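Local structure of aldehyde dehydrogenase (Staphylococcus aureus, 6K10) at residues 127-132 against 158-163; 134-139 against 168-173; 230-235 against 268-273. The protein oxidises 4,4'-diaponeurosporen-4-al to 4,4'-diaponeurosporenoic acid with NAD+, a step in the biosynthesis of the carotenoid staphyloxanthin. The protein carries 1 engineered substitution. All coordinates share one frame; numbering follows the deposited sequence.

Overall arrangement
Interactions 1 and 2 are neighbours, their centres 9 Å apart, and both use helix 126-138. Along the chain their segments alternate: 127-132, 134-139, 158-163, 168-173. Helix 126-138 meets first helix 151-164 and then strand 170-172, the two elements that follow strand 141-145, and the parts touch one another through K158 with E171. All lie in or on the mixed sheet whose strands 104-118, 141-145 and 170-172 run parallel and which, as in other aldehyde dehydrogenases, forms the NAD-binding domain. Interaction 3 comes later in the chain, centred about 40 and 45 Å from the first two. Its helices, 232-244 and 264-279, alternate with strands of the second sheet, consistent with the catalytic domain. None of the three adjoins the predicted active-site residues.

Interaction 1: residues 127-132 against 158-163; sequences LVFEPL and KRLINE
F129 and L132 face L160 and I161 where two successive helices of a Rossmann-like α/β layer lie beside each other: helix 126-138 leads into strand 141-145 and helix 151-164 follows it. The axes of the two segments run 34° apart in direction and 13.2 Å apart at closest approach, so the contact is made by the ends of the side chains, and 111 Å² is buried. The apolar contact centres on I161 CD1, which lies 3.9 Å from F129 CE1 and 4.3 Å from L132 CD2. The F129 and I161 side chains point at each other from opposite directions, and CD1 meets the ring obliquely. L160 CD1 approaches F129 CZ at a similar 4.3 Å. With CG anti to the carbonyl carbon (chi1 -74°), F129 extends its ring toward helix 151-164, while V128 CG1 sits over one face near the rim. L40 and A43 of helix 30-46 also pack against F129 and L160, respectively, and I170 lies against both L132 and I161. The polar interactions lie to one side, within helix 151-164 and toward strand 170-172. K158 NZ forms a salt bridge with E171 and a hydrogen bond to V172 O; it also donates to N162 OD1 at 2.8 Å, in the carbonyl plane on a lone pair.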
loop_
_atom_site.group_PDB
_atom_site.type_symbol
_atom_site.label_atom_id
_atom_site.label_comp_id
_atom_site.label_asym_id
_atom_site.label_seq_id
_atom_site.Cartn_x
_atom_site.Cartn_y
_atom_site.Cartn_z
ATOM N N LEU A 127 5.506 19.488 3.058
ATOM C CA LEU A 127 5.054 18.436 2.159
ATOM C C LEU A 127 6.111 18.022 1.145
ATOM O O LEU A 127 5.897 17.048 0.419
ATOM C CB LEU A 127 3.766 18.867 1.460
ATOM C CG LEU A 127 2.617 19.101 2.447
ATOM C CD1 LEU A 127 1.450 19.821 1.788
ATOM C CD2 LEU A 127 2.161 17.780 3.051
ATOM N N VAL A 128 7.230 18.733 1.072
ATOM C CA VAL A 128 8.411 18.216 0.388
ATOM C C VAL A 128 9.246 17.339 1.314
ATOM O O VAL A 128 9.633 16.224 0.950
ATOM C CB VAL A 128 9.252 19.378 -0.190
ATOM C CG1 VAL A 128 10.674 18.907 -0.491
ATOM C CG2 VAL A 128 8.623 19.937 -1.455
ATOM N N PHE A 129 9.502 17.809 2.537
ATOM C CA PHE A 129 10.579 17.213 3.319
ATOM C C PHE A 129 10.141 16.068 4.222
ATOM O O PHE A 129 10.951 15.170 4.488
ATOM C CB PHE A 129 11.297 18.302 4.120
ATOM C CG PHE A 129 12.188 19.174 3.269
ATOM C CD1 PHE A 129 13.471 18.760 2.972
ATOM C CD2 PHE A 129 11.743 20.375 2.746
ATOM C CE1 PHE A 129 14.301 19.524 2.181
ATOM C CE2 PHE A 129 12.573 21.146 1.951
ATOM C CZ PHE A 129 13.855 20.721 1.670
ATOM N N GLU A 130 8.885 16.041 4.690
ATOM C CA GLU A 130 8.448 14.859 5.427
ATOM C C GLU A 130 8.439 13.607 4.545
ATOM O O GLU A 130 8.952 12.567 4.986
ATOM C CB GLU A 130 7.094 15.107 6.100
ATOM C CG GLU A 130 6.572 13.883 6.839
ATOM C CD GLU A 130 7.598 13.297 7.806
ATOM O OE1 GLU A 130 7.702 12.052 7.886
ATOM O OE2 GLU A 130 8.301 14.072 8.488
ATOM N N PRO A 131 7.908 13.635 3.313
ATOM C CA PRO A 131 8.148 12.472 2.436
ATOM C C PRO A 131 9.621 12.213 2.181
ATOM O O PRO A 131 10.050 11.050 2.192
ATOM C CB PRO A 131 7.402 12.833 1.141
ATOM C CG PRO A 131 6.472 13.905 1.502
ATOM C CD PRO A 131 7.070 14.650 2.650
ATOM N N LEU A 132 10.412 13.269 1.970
ATOM C CA LEU A 132 11.827 13.089 1.653
ATOM C C LEU A 132 12.563 12.356 2.767
ATOM O O LEU A 132 13.404 11.487 2.499
ATOM C CB LEU A 132 12.484 14.442 1.394
ATOM C CG LEU A 132 13.947 14.363 0.951
ATOM C CD1 LEU A 132 14.052 13.722 -0.427
ATOM C CD2 LEU A 132 14.614 15.730 0.970
ATOM N N LYS A 158 15.111 24.453 -3.742
ATOM C CA LYS A 158 16.079 24.044 -4.756
ATOM C C LYS A 158 17.498 24.441 -4.364
ATOM O O LYS A 158 18.432 23.642 -4.501
ATOM C CB LYS A 158 15.710 24.651 -6.108
ATOM C CG LYS A 158 16.775 24.466 -7.172
ATOM C CD LYS A 158 16.179 23.951 -8.468
ATOM C CE LYS A 158 17.265 23.670 -9.489
ATOM N NZ LYS A 158 17.688 22.244 -9.445
ATOM N N ARG A 159 17.678 25.675 -3.886
ATOM C CA ARG A 159 18.992 26.121 -3.429
ATOM C C ARG A 159 19.519 25.218 -2.323
ATOM O O ARG A 159 20.646 24.713 -2.393
ATOM C CB ARG A 159 18.907 27.564 -2.929
ATOM C CG ARG A 159 18.845 28.625 -4.013
ATOM C CD ARG A 159 19.273 29.980 -3.458
ATOM N NE ARG A 159 18.141 30.783 -3.000
ATOM C CZ ARG A 159 17.991 31.229 -1.756
ATOM N NH1 ARG A 159 16.930 31.954 -1.432
ATOM N NH2 ARG A 159 18.899 30.948 -0.832
ATOM N N LEU A 160 18.703 25.014 -1.288
ATOM C CA LEU A 160 19.082 24.174 -0.158
ATOM C C LEU A 160 19.540 22.796 -0.617
ATOM O O LEU A 160 20.605 22.311 -0.216
ATOM C CB LEU A 160 17.891 24.069 0.800
ATOM C CG LEU A 160 18.076 23.388 2.150
ATOM C CD1 LEU A 160 17.948 21.865 2.094
ATOM C CD2 LEU A 160 19.443 23.788 2.584
ATOM N N ILE A 161 18.739 22.152 -1.464
ATOM C CA ILE A 161 19.045 20.792 -1.896
ATOM C C ILE A 161 20.316 20.768 -2.735
ATOM O O ILE A 161 21.214 19.951 -2.508
ATOM C CB ILE A 161 17.850 20.198 -2.663
ATOM C CG1 ILE A 161 16.676 19.950 -1.710
ATOM C CG2 ILE A 161 18.261 18.930 -3.392
ATOM C CD1 ILE A 161 16.954 18.901 -0.654
ATOM N N ASN A 162 20.411 21.669 -3.718
ATOM C CA ASN A 162 21.535 21.632 -4.651
ATOM C C ASN A 162 22.861 21.940 -3.968
ATOM O O ASN A 162 23.906 21.432 -4.389
ATOM C CB ASN A 162 21.300 22.612 -5.802
ATOM C CG ASN A 162 20.289 22.097 -6.805
ATOM O OD1 ASN A 162 19.742 22.862 -7.599
ATOM N ND2 ASN A 162 20.039 20.793 -6.780
ATOM N N GLU A 163 22.850 22.767 -2.930
ATOM C CA GLU A 163 24.085 23.098 -2.238
ATOM C C GLU A 163 24.429 22.096 -1.144
ATOM O O GLU A 163 25.498 22.209 -0.534
ATOM C CB GLU A 163 23.993 24.519 -1.673
ATOM C CG GLU A 163 23.742 25.547 -2.774
ATOM C CD GLU A 163 24.067 26.969 -2.371
ATOM O OE1 GLU A 163 25.102 27.187 -1.708
ATOM O OE2 GLU A 163 23.289 27.873 -2.741
#

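Interaction 2: residues 134-139 against 168-173; sequences GAIAAG and NYIEVI
I136 meets Y169 and I170 with both branches of its side chain. Its CG1 is anti to the carbonyl carbon (chi1 -72°) and the chain is extended beyond it, which carries CD1 to 3.7 Å from I170 CD1. The Y169 hydroxyl sits by both branches, its OH 3.5 Å from I136 CG2 and 3.7 Å from I136 CG1. The I136 side chain crosses both partners at about a right angle. Y169 has CG anti to its backbone N (chi1 175°), and this brings the hydroxyl end of the phenol up to I136. I170 CG1 lies over one face of the Y169 ring, 3.6 Å above the plane and offset toward the rim, while F32 meets the ring edge-to-face.

No direct hydrogen bond joins the segments; a water does so instead. It donates to I136 O at 2.8 Å and accepts from Y169 OH at 2.9 Å, lying in the ring plane at its edge. I136 O also receives G139 N at 2.9 Å, so this carbonyl near the helix end has two donors. G139 ends the helix in a Schellman motif, its phi of 96° turning the chain toward strand 141-145. That strand pairs in parallel with 104-118 before helix 126-138 and with 170-172 after helix 151-164: two consecutive beta-alpha-beta crossovers, the topology of the Rossmann-like cofactor domain of aldehyde dehydrogenases.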
loop_
_atom_site.group_PDB
_atom_site.type_symbol
_atom_site.label_atom_id
_atom_site.label_comp_id
_atom_site.label_asym_id
_atom_site.label_seq_id
_atom_site.Cartn_x
_atom_site.Cartn_y
_atom_site.Cartn_z
ATOM N N GLY A 134 11.410 10.116 4.750
ATOM C CA GLY A 134 11.119 8.703 4.569
ATOM C C GLY A 134 11.890 8.102 3.411
ATOM O O GLY A 134 12.457 7.013 3.524
ATOM N N ALA A 135 11.928 8.811 2.280
ATOM C CA ALA A 135 12.658 8.315 1.117
ATOM C C ALA A 135 14.143 8.167 1.424
ATOM O O ALA A 135 14.764 7.162 1.060
ATOM C CB ALA A 135 12.443 9.250 -0.074
ATOM N N ILE A 136 14.729 9.164 2.091
ATOM C CA ILE A 136 16.141 9.089 2.465
ATOM C C ILE A 136 16.377 7.915 3.402
ATOM O O ILE A 136 17.251 7.071 3.165
ATOM C CB ILE A 136 16.601 10.409 3.109
ATOM C CG1 ILE A 136 16.699 11.522 2.068
ATOM C CG2 ILE A 136 17.939 10.214 3.814
ATOM C CD1 ILE A 136 16.981 12.884 2.671
ATOM N N ALA A 137 15.600 7.849 4.488
ATOM C CA ALA A 137 15.809 6.820 5.501
ATOM C C ALA A 137 15.603 5.421 4.938
ATOM O O ALA A 137 16.244 4.469 5.395
ATOM C CB ALA A 137 14.875 7.055 6.688
ATOM N N ALA A 138 14.721 5.275 3.952
ATOM C CA ALA A 138 14.486 3.975 3.341
ATOM C C ALA A 138 15.549 3.597 2.317
ATOM O O ALA A 138 15.545 2.457 1.841
ATOM C CB ALA A 138 13.102 3.944 2.688
ATOM N N GLY A 139 16.446 4.516 1.964
ATOM C CA GLY A 139 17.556 4.189 1.093
ATOM C C GLY A 139 17.353 4.482 -0.374
ATOM O O GLY A 139 17.989 3.839 -1.216
ATOM N N ASN A 168 22.350 13.779 -8.559
ATOM C CA ASN A 168 22.001 12.393 -8.844
ATOM C C ASN A 168 21.575 11.620 -7.601
ATOM O O ASN A 168 21.250 10.434 -7.709
ATOM C CB ASN A 168 23.169 11.685 -9.542
ATOM C CG ASN A 168 24.471 11.792 -8.772
ATOM O OD1 ASN A 168 24.497 11.729 -7.544
ATOM N N TYR A 169 21.570 12.256 -6.428
ATOM C CA TYR A 169 21.007 11.661 -5.222
ATOM C C TYR A 169 19.651 12.273 -4.887
ATOM O O TYR A 169 18.652 11.557 -4.770
ATOM C CB TYR A 169 21.981 11.816 -4.043
ATOM C CG TYR A 169 21.419 11.318 -2.729
ATOM C CD1 TYR A 169 20.887 10.039 -2.619
ATOM C CD2 TYR A 169 21.413 12.130 -1.604
ATOM C CE1 TYR A 169 20.367 9.582 -1.422
ATOM C CE2 TYR A 169 20.896 11.680 -0.402
ATOM C CZ TYR A 169 20.374 10.407 -0.316
ATOM O OH TYR A 169 19.860 9.959 0.878
ATOM N N ILE A 170 19.602 13.594 -4.726
ATOM C CA ILE A 170 18.357 14.331 -4.545
ATOM C C ILE A 170 18.405 15.554 -5.448
ATOM O O ILE A 170 19.385 16.307 -5.426
ATOM C CB ILE A 170 18.134 14.752 -3.079
ATOM C CG1 ILE A 170 18.108 13.531 -2.157
ATOM C CG2 ILE A 170 16.836 15.530 -2.943
ATOM C CD1 ILE A 170 18.156 13.884 -0.686
ATOM N N GLU A 171 17.355 15.748 -6.241
ATOM C CA GLU A 171 17.281 16.861 -7.176
ATOM C C GLU A 171 15.899 17.492 -7.091
ATOM O O GLU A 171 14.907 16.813 -6.816
ATOM C CB GLU A 171 17.578 16.402 -8.614
ATOM C CG GLU A 171 17.401 17.463 -9.703
ATOM C CD GLU A 171 18.335 18.656 -9.552
ATOM O OE1 GLU A 171 19.262 18.785 -10.378
ATOM O OE2 GLU A 171 18.130 19.478 -8.634
ATOM N N VAL A 172 15.848 18.803 -7.321
ATOM C CA VAL A 172 14.608 19.569 -7.311
ATOM C C VAL A 172 14.337 20.074 -8.720
ATOM O O VAL A 172 15.214 20.681 -9.348
ATOM C CB VAL A 172 14.677 20.741 -6.316
ATOM C CG1 VAL A 172 13.436 21.609 -6.438
ATOM C CG2 VAL A 172 14.835 20.220 -4.901
ATOM N N ILE A 173 13.122 19.835 -9.209
ATOM C CA ILE A 173 12.698 20.250 -10.543
ATOM C C ILE A 173 11.624 21.317 -10.382
ATOM O O ILE A 173 10.513 21.026 -9.925
ATOM C CB ILE A 173 12.168 19.071 -11.367
ATOM C CG1 ILE A 173 13.209 17.956 -11.443
ATOM C CG2 ILE A 173 11.759 19.540 -12.754
ATOM C CD1 ILE A 173 14.389 18.296 -12.300
HETATM O O HOH W 1 18.709 7.340 0.739
#

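Interaction 3: residues 230-235 against 268-273; sequences ANIKVA and ITALSK
The first turn of helix 232-244, the crossover helix of a beta-alpha-beta unit between parallel strands 223-226 and 256-260, packs I232 and K233 against A270 and K273 of the next helix, 264-279. The backbones come close at the small residue: K233 and A270 have CA atoms 5.4 Å apart. A270 CB touches two side chains, I232 CG2 and K233 CD, each at 3.9 Å. The turn of K233 at chi2 (54°) lays its stem beside A270 and brings its CE to 3.5 Å from K273 CD; the two lysines cross at about a right angle and meet through their methylenes.

Each helix also shows bonds of its own. N231 is the N-cap of helix 232-244: its OD1 accepts from V234 N at 3.2 Å, the donor lying well above the carbonyl plane. In helix 264-279, I268 O takes both S272 N and S272 OG, which reach it from opposite faces of its plane. N231 packs on T442 and V234 on E445 of the second subunit.

The lysine amines stay apart, with K233 NZ 6.2 Å from K273 NZ. The K233 salt bridge to E237 lies within helix 232-244, and that to E277, with a hydrogen bond to T274, ties K233 to helix 264-279. These carboxylates probably offset the K233 charge near K273, while the methylenes make the contact.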
loop_
_atom_site.group_PDB
_atom_site.type_symbol
_atom_site.label_atom_id
_atom_site.label_comp_id
_atom_site.label_asym_id
_atom_site.label_seq_id
_atom_site.Cartn_x
_atom_site.Cartn_y
_atom_site.Cartn_z
ATOM N N ALA A 230 -22.161 18.979 22.967
ATOM C CA ALA A 230 -20.798 19.477 22.848
ATOM C C ALA A 230 -20.536 20.635 23.804
ATOM O O ALA A 230 -21.435 21.402 24.159
ATOM C CB ALA A 230 -20.518 19.924 21.414
ATOM N N ASN A 231 -19.277 20.751 24.224
ATOM C CA ASN A 231 -18.790 21.947 24.906
ATOM C C ASN A 231 -18.590 23.006 23.830
ATOM O O ASN A 231 -17.613 22.967 23.081
ATOM C CB ASN A 231 -17.496 21.652 25.657
ATOM C CG ASN A 231 -17.036 22.815 26.516
ATOM O OD1 ASN A 231 -17.150 23.979 26.130
ATOM N ND2 ASN A 231 -16.510 22.502 27.694
ATOM N N ILE A 232 -19.519 23.961 23.758
ATOM C CA ILE A 232 -19.602 24.839 22.593
ATOM C C ILE A 232 -18.390 25.760 22.509
ATOM O O ILE A 232 -17.807 25.942 21.434
ATOM C CB ILE A 232 -20.917 25.636 22.618
ATOM C CG1 ILE A 232 -22.112 24.681 22.623
ATOM C CG2 ILE A 232 -20.987 26.583 21.432
ATOM C CD1 ILE A 232 -22.285 23.912 21.327
ATOM N N LYS A 233 -17.996 26.366 23.632
ATOM C CA LYS A 233 -16.892 27.321 23.578
ATOM C C LYS A 233 -15.572 26.627 23.275
ATOM O O LYS A 233 -14.780 27.118 22.461
ATOM C CB LYS A 233 -16.791 28.111 24.881
ATOM C CG LYS A 233 -15.804 29.273 24.795
ATOM C CD LYS A 233 -16.139 30.172 23.609
ATOM C CE LYS A 233 -15.287 31.433 23.581
ATOM N NZ LYS A 233 -13.836 31.157 23.388
ATOM N N VAL A 234 -15.313 25.486 23.919
ATOM C CA VAL A 234 -14.097 24.731 23.632
ATOM C C VAL A 234 -14.117 24.207 22.201
ATOM O O VAL A 234 -13.086 24.190 21.517
ATOM C CB VAL A 234 -13.921 23.592 24.651
ATOM C CG1 VAL A 234 -12.677 22.780 24.327
ATOM C CG2 VAL A 234 -13.839 24.155 26.059
ATOM N N ALA A 235 -15.283 23.766 21.728
ATOM C CA ALA A 235 -15.401 23.339 20.337
ATOM C C ALA A 235 -15.042 24.476 19.392
ATOM O O ALA A 235 -14.291 24.288 18.430
ATOM C CB ALA A 235 -16.816 22.836 20.055
ATOM N N ILE A 268 -22.434 29.739 16.697
ATOM C CA ILE A 268 -22.090 30.941 15.942
ATOM C C ILE A 268 -21.569 32.023 16.878
ATOM O O ILE A 268 -20.563 32.684 16.595
ATOM C CB ILE A 268 -23.302 31.428 15.129
ATOM C CG1 ILE A 268 -23.617 30.429 14.016
ATOM C CG2 ILE A 268 -23.042 32.814 14.560
ATOM C CD1 ILE A 268 -24.763 30.848 13.132
ATOM N N THR A 269 -22.244 32.210 18.013
ATOM C CA THR A 269 -21.798 33.193 18.995
ATOM C C THR A 269 -20.392 32.873 19.491
ATOM O O THR A 269 -19.534 33.759 19.575
ATOM C CB THR A 269 -22.782 33.246 20.166
ATOM O OG1 THR A 269 -24.030 33.787 19.719
ATOM C CG2 THR A 269 -22.231 34.105 21.297
ATOM N N ALA A 270 -20.136 31.601 19.809
ATOM C CA ALA A 270 -18.836 31.224 20.354
ATOM C C ALA A 270 -17.738 31.327 19.303
ATOM O O ALA A 270 -16.621 31.759 19.610
ATOM C CB ALA A 270 -18.898 29.810 20.930
ATOM N N LEU A 271 -18.031 30.928 18.063
ATOM C CA LEU A 271 -17.040 31.045 16.996
ATOM C C LEU A 271 -16.649 32.499 16.768
ATOM O O LEU A 271 -15.465 32.821 16.625
ATOM C CB LEU A 271 -17.575 30.431 15.702
ATOM C CG LEU A 271 -17.709 28.911 15.616
ATOM C CD1 LEU A 271 -18.602 28.542 14.447
ATOM C CD2 LEU A 271 -16.344 28.252 15.480
ATOM N N SER A 272 -17.640 33.394 16.723
ATOM C CA SER A 272 -17.356 34.812 16.527
ATOM C C SER A 272 -16.523 35.365 17.676
ATOM O O SER A 272 -15.566 36.117 17.463
ATOM C CB SER A 272 -18.663 35.592 16.387
ATOM O OG SER A 272 -19.477 35.053 15.361
ATOM N N LYS A 273 -16.879 35.000 18.910
ATOM C CA LYS A 273 -16.118 35.451 20.069
ATOM C C LYS A 273 -14.683 34.943 20.022
ATOM O O LYS A 273 -13.741 35.687 20.320
ATOM C CB LYS A 273 -16.804 34.983 21.352
ATOM C CG LYS A 273 -15.997 35.232 22.608
ATOM C CD LYS A 273 -16.705 34.669 23.824
ATOM C CE LYS A 273 -17.237 35.769 24.719
ATOM N NZ LYS A 273 -17.769 35.219 25.997
#